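Local coordinates for dehalogenase (Rhodospirillaceae, PDB 6A41), which probably removes halogen from halogenated substrates, using a Rossmann-type fold related to that of the short-chain dehydrogenases and reductases, at residues K4-L9 with C225-G230; I8-V13 with H19-I24; P37-D40 with A44-K47; K47-S50 with H56-S59; A65-A70 with T116-P121. All coordinates share one frame; numbering follows the deposited sequence.

How the interactions relate
Interaction 2 is buried, joining strand 7-10 to helix 18-27, and interaction 5 is a buried helix-helix contact; both rest mainly on methyl groups. Charge and hydrogen bonding gain weight where the contacts are more exposed: interaction 1 pairs a surface salt bridge with a small apolar touch, while interactions 3 and 4, whose centres lie about 6 Å apart, each hold a charged side chain of helix 42-51 to a backbone group. Interactions 1 and 2 share Ile8 and Leu9 on strand 7-10. The contacts also meet one another: Tyr48 of interaction 4 reaches Thr22 and Val13 of interaction 2, and Leu58 of interaction 4 packs on Met66, Leu69 and Ala70 of interaction 5.

Interaction 1: residues K4-L9 with C225-G230; sequences KDRVIL and CSDGAG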
loop_
_atom_site.group_PDB
_atom_site.type_symbol
_atom_site.label_atom_id
_atom_site.label_comp_id
_atom_site.label_asym_id
_atom_site.label_seq_id
_atom_site.Cartn_x
_atom_site.Cartn_y
_atom_site.Cartn_z
ATOM N N LYS A 4 13.928 27.694 11.128
ATOM C CA LYS A 4 14.337 28.826 11.982
ATOM C C LYS A 4 13.654 28.586 13.382
ATOM O O LYS A 4 12.482 28.302 13.438
ATOM C CB LYS A 4 13.796 30.132 11.327
ATOM C CG LYS A 4 14.071 31.393 12.097
ATOM C CD LYS A 4 15.515 31.777 11.932
ATOM C CE LYS A 4 15.856 33.034 12.757
ATOM N NZ LYS A 4 17.154 32.755 13.465
ATOM N N ASP A 5 14.438 28.627 14.426
ATOM C CA ASP A 5 13.978 28.611 15.821
ATOM C C ASP A 5 13.320 27.242 16.132
ATOM O O ASP A 5 12.328 27.222 16.846
ATOM C CB ASP A 5 12.965 29.754 16.068
ATOM C CG ASP A 5 13.638 31.183 15.948
ATOM O OD1 ASP A 5 14.795 31.372 16.294
ATOM O OD2 ASP A 5 12.990 32.087 15.421
ATOM N N ARG A 6 13.695 26.148 15.430
ATOM C CA ARG A 6 13.153 24.836 15.825
ATOM C C ARG A 6 14.264 24.068 16.505
ATOM O O ARG A 6 15.363 24.020 15.950
ATOM C CB ARG A 6 12.612 24.038 14.612
ATOM C CG ARG A 6 11.406 24.662 13.911
ATOM C CD ARG A 6 10.180 24.651 14.840
ATOM N NE ARG A 6 9.097 25.468 14.273
ATOM C CZ ARG A 6 8.793 26.711 14.639
ATOM N NH1 ARG A 6 9.482 27.361 15.567
ATOM N NH2 ARG A 6 7.797 27.340 14.030
ATOM N N VAL A 7 13.966 23.450 17.630
ATOM C CA VAL A 7 14.905 22.608 18.374
ATOM C C VAL A 7 14.656 21.159 17.920
ATOM O O VAL A 7 13.503 20.628 18.132
ATOM C CB VAL A 7 14.684 22.718 19.936
ATOM C CG1 VAL A 7 15.621 21.783 20.674
ATOM C CG2 VAL A 7 14.870 24.174 20.362
ATOM N N ILE A 8 15.687 20.567 17.293
ATOM C CA ILE A 8 15.596 19.226 16.738
ATOM C C ILE A 8 16.546 18.316 17.515
ATOM O O ILE A 8 17.737 18.591 17.540
ATOM C CB ILE A 8 15.962 19.256 15.278
ATOM C CG1 ILE A 8 14.922 20.162 14.630
ATOM C CG2 ILE A 8 15.885 17.874 14.662
ATOM C CD1 ILE A 8 15.015 20.277 13.206
ATOM N N LEU A 9 16.051 17.226 18.079
ATOM C CA LEU A 9 16.932 16.276 18.736
ATOM C C LEU A 9 17.128 15.100 17.801
ATOM O O LEU A 9 16.144 14.475 17.388
ATOM C CB LEU A 9 16.151 15.786 19.980
ATOM C CG LEU A 9 16.778 14.619 20.667
ATOM C CD1 LEU A 9 18.201 14.986 21.053
ATOM C CD2 LEU A 9 15.871 14.223 21.884
ATOM N N CYS A 225 10.105 17.625 9.648
ATOM C CA CYS A 225 10.213 18.466 10.874
ATOM C C CYS A 225 9.641 19.902 10.767
ATOM O O CYS A 225 9.479 20.533 11.799
ATOM C CB CYS A 225 11.643 18.514 11.408
ATOM S SG CYS A 225 12.356 16.922 11.802
ATOM N N SER A 226 9.414 20.408 9.555
ATOM C CA SER A 226 9.075 21.804 9.315
ATOM C C SER A 226 7.604 22.048 9.525
ATOM O O SER A 226 6.699 21.094 9.495
ATOM C CB SER A 226 9.493 22.294 7.854
ATOM O OG SER A 226 8.568 21.738 6.859
ATOM N N ASP A 227 7.322 23.323 9.648
ATOM C CA ASP A 227 5.904 23.770 9.747
ATOM C C ASP A 227 5.091 23.471 8.504
ATOM O O ASP A 227 3.940 23.119 8.595
ATOM C CB ASP A 227 5.828 25.241 10.048
ATOM C CG ASP A 227 6.176 25.526 11.426
ATOM O OD1 ASP A 227 6.537 24.642 12.272
ATOM O OD2 ASP A 227 6.201 26.733 11.691
ATOM N N GLY A 228 5.752 23.514 7.335
ATOM C CA GLY A 228 5.097 23.249 6.112
ATOM C C GLY A 228 4.606 21.801 5.970
ATOM O O GLY A 228 3.675 21.561 5.200
ATOM N N ALA A 229 5.153 20.843 6.741
ATOM C CA ALA A 229 4.698 19.451 6.735
ATOM C C ALA A 229 3.683 19.108 7.824
ATOM O O ALA A 229 3.424 17.930 8.112
ATOM C CB ALA A 229 5.881 18.528 6.867
ATOM N N GLY A 230 3.049 20.144 8.331
ATOM C CA GLY A 230 2.114 19.973 9.470
ATOM C C GLY A 230 0.832 19.230 9.168
ATOM O O GLY A 230 0.140 18.921 10.126
#
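Arg6 meets Asp227 by way of two successive turns: its CG lies beside the backbone N and anti to the carbonyl carbon (chi1 -65°), and a bend at chi2 then swings the guanidinium group toward the short 3-10 segment 227-228. Asp227 also holds its CG anti to its carbonyl carbon, which presents the carboxylate to the arginine. The resulting salt bridge is uneven. Its strong arm joins NH2 of Arg6 to OD2 of Asp227 at 2.9 Å, with an N-H...O angle of 157°; OD2 accepts through its syn lone pair and lies close to the guanidinium plane. OD1 of Asp227 has two weak bonds, 3.4 Å from NE of Arg6 and 3.5 Å from NH2 of Arg6, and the two flat groups are turned 34° against each other. In this Rossmann-type fold the bridge ties the approach to strand 7-10 to the loop between helix 214-225 and the last strand, 236-239. Deeper in, the same parts of the chain touch through carbon: CD1 of Ile8 comes within 4.2 Å of CB of Cys225, whose side chain also packs on Ala79 and Val81 of the neighbouring strand 79-83. The guanidinium is held further through its other terminal nitrogen, NH1 of Arg6, which donates to O of Asp5 at 3.1 Å, approaching from above the carbonyl plane.

Interaction 2: residues I8-V13 with H19-I24; sequences ILITNV and HGTTRI
Ile10 pushes its terminal methyl against two consecutive threonines of helix 18-27. Its CD1 lies 3.7 Å from CG2 of Thr21, a methyl-methyl touch, and 3.6 Å from OG1 of Thr22. Val13 approaches the same hydroxyl, with CG2 at 3.5 Å from OG1 of Thr22 and the two side chains crossing at about a right angle. At the start of the helix, CD2 of His19 comes to 3.2 Å from O of Val13, obliquely to the ring. A water completes this end: it donates to O of Val13 at 2.9 Å and accepts from N of His19 at 2.9 Å, which gives a first-turn backbone N-H a partner. The arrangement belongs to the first beta-alpha-beta unit (strand 7-10, helix 18-27, strand 31-34) of a Rossmann-type fold, and the turn between strand and helix is where nucleotide-binding relatives carry their glycine-rich loop. A second shell sets the helix side chains. OG1 of Thr22 lies beside its own backbone N (chi1 -66°), from where it bonds back to O of Gly18 and also to OH of Tyr48, so this buried hydroxyl has polar partners although two methyl groups press on it. OG1 of Thr21 likewise turns back to O of Ala17. The imidazole of His19 is held by NE2 bonding to OE2 of Glu14, and it packs edge-to-face with Phe52.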
loop_
_atom_site.group_PDB
_atom_site.type_symbol
_atom_site.label_atom_id
_atom_site.label_comp_id
_atom_site.label_asym_id
_atom_site.label_seq_id
_atom_site.Cartn_x
_atom_site.Cartn_y
_atom_site.Cartn_z
ATOM N N ILE A 8 15.687 20.567 17.293
ATOM C CA ILE A 8 15.596 19.226 16.738
ATOM C C ILE A 8 16.546 18.316 17.515
ATOM O O ILE A 8 17.737 18.591 17.540
ATOM C CB ILE A 8 15.962 19.256 15.278
ATOM C CG1 ILE A 8 14.922 20.162 14.630
ATOM C CG2 ILE A 8 15.885 17.874 14.662
ATOM C CD1 ILE A 8 15.015 20.277 13.206
ATOM N N LEU A 9 16.051 17.226 18.079
ATOM C CA LEU A 9 16.932 16.276 18.736
ATOM C C LEU A 9 17.128 15.100 17.801
ATOM O O LEU A 9 16.144 14.475 17.388
ATOM C CB LEU A 9 16.151 15.786 19.980
ATOM C CG LEU A 9 16.778 14.619 20.667
ATOM C CD1 LEU A 9 18.201 14.986 21.053
ATOM C CD2 LEU A 9 15.871 14.223 21.884
ATOM N N ILE A 10 18.349 14.753 17.448
ATOM C CA ILE A 10 18.621 13.669 16.563
ATOM C C ILE A 10 19.355 12.581 17.416
ATOM O O ILE A 10 20.317 12.874 18.122
ATOM C CB ILE A 10 19.558 14.066 15.442
ATOM C CG1 ILE A 10 19.028 15.302 14.635
ATOM C CG2 ILE A 10 19.797 12.879 14.471
ATOM C CD1 ILE A 10 20.016 15.912 13.655
ATOM N N THR A 11 18.868 11.371 17.407
ATOM C CA THR A 11 19.497 10.290 18.110
ATOM C C THR A 11 20.548 9.574 17.262
ATOM O O THR A 11 20.601 9.654 16.048
ATOM C CB THR A 11 18.483 9.238 18.595
ATOM O OG1 THR A 11 17.813 8.632 17.472
ATOM C CG2 THR A 11 17.440 9.907 19.445
ATOM N N ASN A 12 21.397 8.829 17.948
ATOM C CA ASN A 12 22.447 8.006 17.331
ATOM C C ASN A 12 23.105 8.708 16.172
ATOM O O ASN A 12 23.282 8.144 15.052
ATOM C CB ASN A 12 21.839 6.665 16.979
ATOM C CG ASN A 12 21.159 5.967 18.138
ATOM O OD1 ASN A 12 21.807 5.627 19.147
ATOM N ND2 ASN A 12 19.868 5.824 18.071
ATOM N N VAL A 13 23.528 9.947 16.408
ATOM C CA VAL A 13 23.880 10.821 15.310
ATOM C C VAL A 13 25.090 10.394 14.483
ATOM O O VAL A 13 25.244 10.834 13.306
ATOM C CB VAL A 13 24.094 12.272 15.789
ATOM C CG1 VAL A 13 25.456 12.501 16.396
ATOM C CG2 VAL A 13 23.819 13.281 14.712
ATOM N N HIS A 19 24.410 12.627 10.307
ATOM C CA HIS A 19 25.181 13.691 9.768
ATOM C C HIS A 19 24.462 14.484 8.717
ATOM O O HIS A 19 24.534 15.721 8.724
ATOM C CB HIS A 19 26.524 13.180 9.226
ATOM C CG HIS A 19 27.472 12.818 10.323
ATOM N ND1 HIS A 19 28.835 12.785 10.126
ATOM C CD2 HIS A 19 27.271 12.667 11.653
ATOM C CE1 HIS A 19 29.415 12.485 11.287
ATOM N NE2 HIS A 19 28.490 12.401 12.221
ATOM N N GLY A 20 23.814 13.770 7.779
ATOM C CA GLY A 20 23.005 14.474 6.694
ATOM C C GLY A 20 21.970 15.357 7.363
ATOM O O GLY A 20 21.787 16.486 6.980
ATOM N N THR A 21 21.247 14.798 8.367
ATOM C CA THR A 21 20.214 15.530 8.974
ATOM C C THR A 21 20.812 16.739 9.739
ATOM O O THR A 21 20.289 17.786 9.655
ATOM C CB THR A 21 19.373 14.679 9.926
ATOM O OG1 THR A 21 18.855 13.528 9.181
ATOM C CG2 THR A 21 18.207 15.506 10.475
ATOM N N THR A 22 21.899 16.552 10.485
ATOM C CA THR A 22 22.486 17.679 11.236
ATOM C C THR A 22 22.816 18.839 10.301
ATOM O O THR A 22 22.480 20.018 10.545
ATOM C CB THR A 22 23.800 17.230 11.890
ATOM O OG1 THR A 22 23.536 16.261 12.876
ATOM C CG2 THR A 22 24.508 18.402 12.552
ATOM N N ARG A 23 23.495 18.445 9.237
ATOM C CA ARG A 23 24.005 19.380 8.218
ATOM C C ARG A 23 22.898 20.236 7.574
ATOM O O ARG A 23 22.989 21.509 7.494
ATOM C CB ARG A 23 24.768 18.624 7.110
ATOM C CG ARG A 23 25.453 19.529 6.136
ATOM C CD ARG A 23 26.180 18.816 4.956
ATOM N NE ARG A 23 27.138 17.920 5.520
ATOM C CZ ARG A 23 27.118 16.587 5.585
ATOM N NH1 ARG A 23 26.211 15.846 5.062
ATOM N NH2 ARG A 23 28.132 16.005 6.240
ATOM N N ILE A 24 21.863 19.570 7.107
ATOM C CA ILE A 24 20.736 20.304 6.513
ATOM C C ILE A 24 19.942 21.093 7.557
ATOM O O ILE A 24 19.597 22.253 7.269
ATOM C CB ILE A 24 19.832 19.350 5.696
ATOM C CG1 ILE A 24 20.596 18.680 4.515
ATOM C CG2 ILE A 24 18.677 20.122 5.079
ATOM C CD1 ILE A 24 21.261 19.665 3.557
HETATM O O HOH W 1 25.515 9.971 10.584
#

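Interaction 3: residues P37-D40 with A44-K47; sequences PSFD and ARHK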
loop_
_atom_site.group_PDB
_atom_site.type_symbol
_atom_site.label_atom_id
_atom_site.label_comp_id
_atom_site.label_asym_id
_atom_site.label_seq_id
_atom_site.Cartn_x
_atom_site.Cartn_y
_atom_site.Cartn_z
ATOM N N PRO A 37 25.740 7.184 21.579
ATOM C CA PRO A 37 26.430 6.432 22.622
ATOM C C PRO A 37 27.848 6.818 22.839
ATOM O O PRO A 37 28.371 6.561 23.890
ATOM C CB PRO A 37 26.451 4.988 22.093
ATOM C CG PRO A 37 25.305 4.972 21.213
ATOM C CD PRO A 37 25.196 6.293 20.552
ATOM N N SER A 38 28.508 7.408 21.886
ATOM C CA SER A 38 29.887 7.842 22.073
ATOM C C SER A 38 30.046 9.147 22.807
ATOM O O SER A 38 31.105 9.429 23.268
ATOM C CB SER A 38 30.610 7.950 20.764
ATOM O OG SER A 38 30.234 9.028 19.959
ATOM N N PHE A 39 28.976 9.922 22.936
ATOM C CA PHE A 39 29.005 11.232 23.517
ATOM C C PHE A 39 29.184 11.296 25.076
ATOM O O PHE A 39 29.214 12.404 25.615
ATOM C CB PHE A 39 27.808 12.082 23.070
ATOM C CG PHE A 39 27.808 12.461 21.615
ATOM C CD1 PHE A 39 28.874 12.181 20.764
ATOM C CD2 PHE A 39 26.743 13.096 21.073
ATOM C CE1 PHE A 39 28.888 12.564 19.469
ATOM C CE2 PHE A 39 26.743 13.425 19.738
ATOM C CZ PHE A 39 27.818 13.214 18.960
ATOM N N ASP A 40 29.304 10.179 25.783
ATOM C CA ASP A 40 29.894 10.238 27.146
ATOM C C ASP A 40 31.365 10.626 27.100
ATOM O O ASP A 40 31.923 11.005 28.129
ATOM C CB ASP A 40 29.634 8.970 27.989
ATOM C CG ASP A 40 30.101 7.706 27.338
ATOM O OD1 ASP A 40 30.620 7.707 26.168
ATOM O OD2 ASP A 40 29.859 6.669 28.028
ATOM N N ALA A 44 34.728 12.770 21.463
ATOM C CA ALA A 44 33.676 12.513 20.492
ATOM C C ALA A 44 32.729 13.681 20.367
ATOM O O ALA A 44 32.334 14.032 19.266
ATOM C CB ALA A 44 32.870 11.292 20.843
ATOM N N ARG A 45 32.300 14.234 21.492
ATOM C CA ARG A 45 31.493 15.487 21.497
ATOM C C ARG A 45 32.156 16.632 20.773
ATOM O O ARG A 45 31.522 17.309 19.950
ATOM C CB ARG A 45 31.146 15.929 22.910
ATOM C CG ARG A 45 30.333 14.885 23.656
ATOM C CD ARG A 45 29.621 15.498 24.844
ATOM N NE ARG A 45 30.508 16.105 25.867
ATOM C CZ ARG A 45 31.077 15.444 26.890
ATOM N NH1 ARG A 45 30.906 14.149 27.089
ATOM N NH2 ARG A 45 31.841 16.107 27.731
ATOM N N HIS A 46 33.461 16.805 21.031
ATOM C CA HIS A 46 34.253 17.856 20.407
ATOM C C HIS A 46 34.394 17.687 18.891
ATOM O O HIS A 46 34.298 18.631 18.159
ATOM C CB HIS A 46 35.643 18.019 21.046
ATOM C CG HIS A 46 35.581 18.377 22.533
ATOM N ND1 HIS A 46 36.646 18.160 23.430
ATOM C CD2 HIS A 46 34.545 18.854 23.296
ATOM C CE1 HIS A 46 36.273 18.531 24.649
ATOM N NE2 HIS A 46 34.998 18.907 24.603
ATOM N N LYS A 47 34.640 16.513 18.446
ATOM C CA LYS A 47 34.706 16.187 17.022
ATOM C C LYS A 47 33.348 16.455 16.312
ATOM O O LYS A 47 33.295 17.089 15.213
ATOM C CB LYS A 47 35.072 14.724 16.954
ATOM C CG LYS A 47 35.277 14.091 15.632
ATOM C CD LYS A 47 35.692 12.618 15.873
ATOM C CE LYS A 47 36.835 12.252 14.940
ATOM N NZ LYS A 47 36.333 12.609 13.583
#
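Phe39 and Arg45 form the close part of a contact between the loop after strand 31-34 and the first turns of helix 42-51, within the Rossmann-type fold. NH1 of Arg45 donates to O of Phe39 at 2.8 Å along a nearly straight N-H...O line of 168°; the oxygen lies in the guanidinium plane, while the donor is tilted 33° from the carbonyl plane. Nearer the backbone of Arg45, the aliphatic chain lies against the phenylalanine, CG of Arg45 being 3.8 Å from CB of Phe39. Ring and guanidinium planes are perpendicular. CD1 of Phe39 also touches CB of Ala44 at 4.1 Å, and the ring continues inward to Val13 and Tyr48. The methyl of Ala44 is packed closely by Ser38 too: CB of Ala44 sits 3.5 Å from O of Ser38, and OG of Ser38, bonded to OD2 of Asp36, touches the same methyl.

The side of exposed Asp40 is looser. Its CB points away from the helix, and no side-chain atom comes nearer to the helix segment than CB of Asp40, 5.4 Å from NH1 of Arg45.

Interaction 4: residues K47-S50 with H56-S59; sequences KYES and HALS
Glu49 reaches across to Ala57 with a side chain extended beyond CG. From CB, the first torsion (chi1 -66°) sets CG beside the backbone N, and CG then lies 4.0 Å from CB of Ala57. CD, the next atom, stands 3.7 Å from N of Ala57. At the tip OE2 accepts the backbone N-H of Ala57: OE2 of Glu49 and N of Ala57 are 2.7 Å apart, the N-H...O angle is 165°, and the anti lone pair is used, the one facing away from the other carboxylate oxygen. A water gives OE2 of Glu49 a second hydrogen at 2.7 Å and bonds to O of Ala57 at 2.6 Å, so one carboxylate oxygen is gripped by two donors and linked to both the N-H and the C=O of one residue. OE2 also passes near the imidazole of His56, 3.7 Å from ND1 of His56, obliquely to the ring. Beside this polar link, CD2 of Tyr48 meets CB of Ala57 at 3.9 Å. Helix 42-51 is thereby joined to the strand that follows it, 56-57, outermost in this chain's sheet, completing the beta-alpha-beta crossover from strand 31-34 found in Rossmann-type folds.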
loop_
_atom_site.group_PDB
_atom_site.type_symbol
_atom_site.label_atom_id
_atom_site.label_comp_id
_atom_site.label_asym_id
_atom_site.label_seq_id
_atom_site.Cartn_x
_atom_site.Cartn_y
_atom_site.Cartn_z
ATOM N N LYS A 47 34.640 16.513 18.446
ATOM C CA LYS A 47 34.706 16.187 17.022
ATOM C C LYS A 47 33.348 16.455 16.312
ATOM O O LYS A 47 33.295 17.089 15.213
ATOM C CB LYS A 47 35.072 14.724 16.954
ATOM C CG LYS A 47 35.277 14.091 15.632
ATOM C CD LYS A 47 35.692 12.618 15.873
ATOM C CE LYS A 47 36.835 12.252 14.940
ATOM N NZ LYS A 47 36.333 12.609 13.583
ATOM N N TYR A 48 32.232 16.053 16.940
ATOM C CA TYR A 48 30.899 16.343 16.290
ATOM C C TYR A 48 30.666 17.876 16.172
ATOM O O TYR A 48 30.250 18.438 15.183
ATOM C CB TYR A 48 29.789 15.665 17.078
ATOM C CG TYR A 48 28.385 15.991 16.615
ATOM C CD1 TYR A 48 27.881 15.472 15.421
ATOM C CD2 TYR A 48 27.606 16.821 17.357
ATOM C CE1 TYR A 48 26.610 15.774 14.976
ATOM C CE2 TYR A 48 26.352 17.121 16.927
ATOM C CZ TYR A 48 25.854 16.625 15.689
ATOM O OH TYR A 48 24.462 16.913 15.386
ATOM N N GLU A 49 30.884 18.566 17.270
ATOM C CA GLU A 49 30.645 19.954 17.380
ATOM C C GLU A 49 31.615 20.759 16.474
ATOM O O GLU A 49 31.202 21.787 15.901
ATOM C CB GLU A 49 30.676 20.451 18.816
ATOM C CG GLU A 49 29.519 19.883 19.662
ATOM C CD GLU A 49 29.409 20.450 21.070
ATOM O OE1 GLU A 49 30.352 21.207 21.461
ATOM O OE2 GLU A 49 28.420 20.185 21.786
ATOM N N SER A 50 32.817 20.293 16.278
ATOM C CA SER A 50 33.706 21.014 15.410
ATOM C C SER A 50 33.332 20.781 13.924
ATOM O O SER A 50 33.487 21.656 13.075
ATOM C CB SER A 50 35.138 20.679 15.777
ATOM O OG SER A 50 35.484 19.556 15.058
ATOM N N HIS A 56 24.764 20.873 19.246
ATOM C CA HIS A 56 25.188 20.569 20.641
ATOM C C HIS A 56 25.196 19.029 20.862
ATOM O O HIS A 56 24.130 18.333 20.799
ATOM C CB HIS A 56 24.228 21.197 21.618
ATOM C CG HIS A 56 24.570 20.915 23.069
ATOM N ND1 HIS A 56 25.582 21.580 23.745
ATOM C CD2 HIS A 56 24.015 20.073 23.975
ATOM C CE1 HIS A 56 25.692 21.079 24.978
ATOM N NE2 HIS A 56 24.708 20.207 25.163
ATOM N N ALA A 57 26.331 18.491 21.230
ATOM C CA ALA A 57 26.447 17.064 21.578
ATOM C C ALA A 57 26.069 16.895 23.072
ATOM O O ALA A 57 26.705 17.501 23.959
ATOM C CB ALA A 57 27.862 16.597 21.284
ATOM N N LEU A 58 25.059 16.082 23.369
ATOM C CA LEU A 58 24.610 15.881 24.745
ATOM C C LEU A 58 25.497 14.845 25.419
ATOM O O LEU A 58 25.867 13.784 24.813
ATOM C CB LEU A 58 23.188 15.325 24.706
ATOM C CG LEU A 58 22.206 16.371 24.164
ATOM C CD1 LEU A 58 20.925 15.638 23.702
ATOM C CD2 LEU A 58 21.814 17.319 25.269
ATOM N N SER A 59 25.881 15.125 26.644
ATOM C CA SER A 59 26.870 14.270 27.300
ATOM C C SER A 59 26.183 13.067 28.008
ATOM O O SER A 59 26.831 12.101 28.336
ATOM C CB SER A 59 27.732 15.106 28.276
ATOM O OG SER A 59 26.849 15.696 29.180
HETATM O O HOH W 2 28.570 19.341 24.307
#

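Interaction 5: residues A65-A70 with T116-P121; sequences AMVELA and TQLVAP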
loop_
_atom_site.group_PDB
_atom_site.type_symbol
_atom_site.label_atom_id
_atom_site.label_comp_id
_atom_site.label_asym_id
_atom_site.label_seq_id
_atom_site.Cartn_x
_atom_site.Cartn_y
_atom_site.Cartn_z
ATOM N N ALA A 65 17.949 9.983 31.064
ATOM C CA ALA A 65 18.868 11.078 31.398
ATOM C C ALA A 65 19.109 11.968 30.183
ATOM O O ALA A 65 19.302 13.202 30.311
ATOM C CB ALA A 65 20.220 10.497 31.898
HETATM N N MSE A 66 19.232 11.316 29.009
HETATM C CA MSE A 66 19.540 12.078 27.744
HETATM C C MSE A 66 18.391 13.018 27.438
HETATM O O MSE A 66 18.606 14.176 27.149
HETATM C CB MSE A 66 19.862 11.157 26.611
HETATM C CG MSE A 66 20.292 11.889 25.336
HETATM SE SE MSE A 66 18.659 12.487 24.325
HETATM C CE MSE A 66 18.182 10.593 23.816
ATOM N N VAL A 67 17.165 12.542 27.594
ATOM C CA VAL A 67 15.962 13.398 27.353
ATOM C C VAL A 67 15.826 14.523 28.332
ATOM O O VAL A 67 15.521 15.644 27.940
ATOM C CB VAL A 67 14.664 12.557 27.243
ATOM C CG1 VAL A 67 13.412 13.425 27.165
ATOM C CG2 VAL A 67 14.777 11.749 26.006
ATOM N N GLU A 68 16.059 14.227 29.598
ATOM C CA GLU A 68 15.969 15.261 30.606
ATOM C C GLU A 68 16.996 16.381 30.335
ATOM O O GLU A 68 16.651 17.569 30.458
ATOM C CB GLU A 68 16.210 14.644 31.978
ATOM C CG GLU A 68 16.243 15.678 33.110
ATOM C CD GLU A 68 16.541 15.077 34.483
ATOM O OE1 GLU A 68 16.253 13.876 34.733
ATOM O OE2 GLU A 68 17.052 15.810 35.319
ATOM N N LEU A 69 18.218 15.990 29.973
ATOM C CA LEU A 69 19.222 16.921 29.584
ATOM C C LEU A 69 18.881 17.728 28.318
ATOM O O LEU A 69 19.127 18.958 28.271
ATOM C CB LEU A 69 20.522 16.172 29.374
ATOM C CG LEU A 69 21.778 17.008 29.272
ATOM C CD1 LEU A 69 22.037 17.884 30.504
ATOM C CD2 LEU A 69 22.957 16.059 28.981
ATOM N N ALA A 70 18.372 17.058 27.303
ATOM C CA ALA A 70 17.974 17.717 26.011
ATOM C C ALA A 70 16.955 18.739 26.368
ATOM O O ALA A 70 17.045 19.899 25.954
ATOM C CB ALA A 70 17.379 16.701 25.057
ATOM N N THR A 116 10.204 7.835 22.185
ATOM C CA THR A 116 8.958 8.558 21.951
ATOM C C THR A 116 8.137 8.730 23.235
ATOM O O THR A 116 7.621 9.830 23.486
ATOM C CB THR A 116 8.143 7.916 20.850
ATOM O OG1 THR A 116 8.956 7.754 19.688
ATOM C CG2 THR A 116 6.981 8.717 20.464
ATOM N N GLN A 117 8.098 7.710 24.091
ATOM C CA GLN A 117 7.399 7.775 25.365
ATOM C C GLN A 117 7.984 8.857 26.305
ATOM O O GLN A 117 7.277 9.539 26.976
ATOM C CB GLN A 117 7.603 6.495 26.160
ATOM C CG GLN A 117 6.804 5.349 25.699
ATOM C CD GLN A 117 7.000 4.170 26.696
ATOM O OE1 GLN A 117 8.138 3.671 26.766
ATOM N NE2 GLN A 117 5.969 3.831 27.503
ATOM N N LEU A 118 9.298 8.962 26.284
ATOM C CA LEU A 118 10.059 9.995 27.003
ATOM C C LEU A 118 9.875 11.406 26.458
ATOM O O LEU A 118 9.733 12.333 27.233
ATOM C CB LEU A 118 11.536 9.577 27.054
ATOM C CG LEU A 118 11.828 8.409 27.923
ATOM C CD1 LEU A 118 13.223 7.894 27.582
ATOM C CD2 LEU A 118 11.767 8.770 29.435
ATOM N N VAL A 119 9.768 11.590 25.145
ATOM C CA VAL A 119 9.741 12.979 24.569
ATOM C C VAL A 119 8.331 13.519 24.398
ATOM O O VAL A 119 8.124 14.729 24.507
ATOM C CB VAL A 119 10.450 12.981 23.163
ATOM C CG1 VAL A 119 10.361 14.307 22.446
ATOM C CG2 VAL A 119 11.955 12.807 23.358
ATOM N N ALA A 120 7.416 12.648 23.983
ATOM C CA ALA A 120 6.016 13.007 23.722
ATOM C C ALA A 120 5.278 13.853 24.824
ATOM O O ALA A 120 4.606 14.865 24.433
ATOM C CB ALA A 120 5.156 11.814 23.248
ATOM N N PRO A 121 5.472 13.551 26.098
ATOM C CA PRO A 121 4.730 14.287 27.083
ATOM C C PRO A 121 5.021 15.813 27.081
ATOM O O PRO A 121 4.092 16.625 27.283
ATOM C CB PRO A 121 5.178 13.661 28.411
ATOM C CG PRO A 121 5.568 12.305 28.076
ATOM C CD PRO A 121 6.092 12.341 26.689
#
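Val67 of helix 63-74 faces Leu118 and Val119 of helix 98-126, two helices that lie side by side on one face of the central parallel sheet of this Rossmann-type fold. The backbones come within 6.8 Å between CA of Val67 and CA of Leu118, and the contact is apolar, the valine methyls meeting CB and backbone O of Leu118 and CG2 of Val119, with no hydrogen bond across it. Val67 holds CG1 anti to its backbone N (chi1 173°) and CG2 anti to its carbonyl carbon, so both methyls are directed at the other helix. CG2 reaches 4.0 Å from CB of Leu118 and the same CG2 of Val67 lies 4.0 Å from CG2 of Val119, the side chains crossing at a slant in both pairs. Leu118 takes part through its CB rather than its branched end. Val119 turns its CG2 to Val67, and its side chain also rests on Leu80 of strand 79-83, which links the pair to the central sheet. Gln117, next to Leu118, belongs to the subunit interface: its NE2 bonds to O of Leu93 of the second subunit. CG1 of Val67 touches CG2 of Val119 as well and comes closest to backbone, 3.8 Å from O of Leu118.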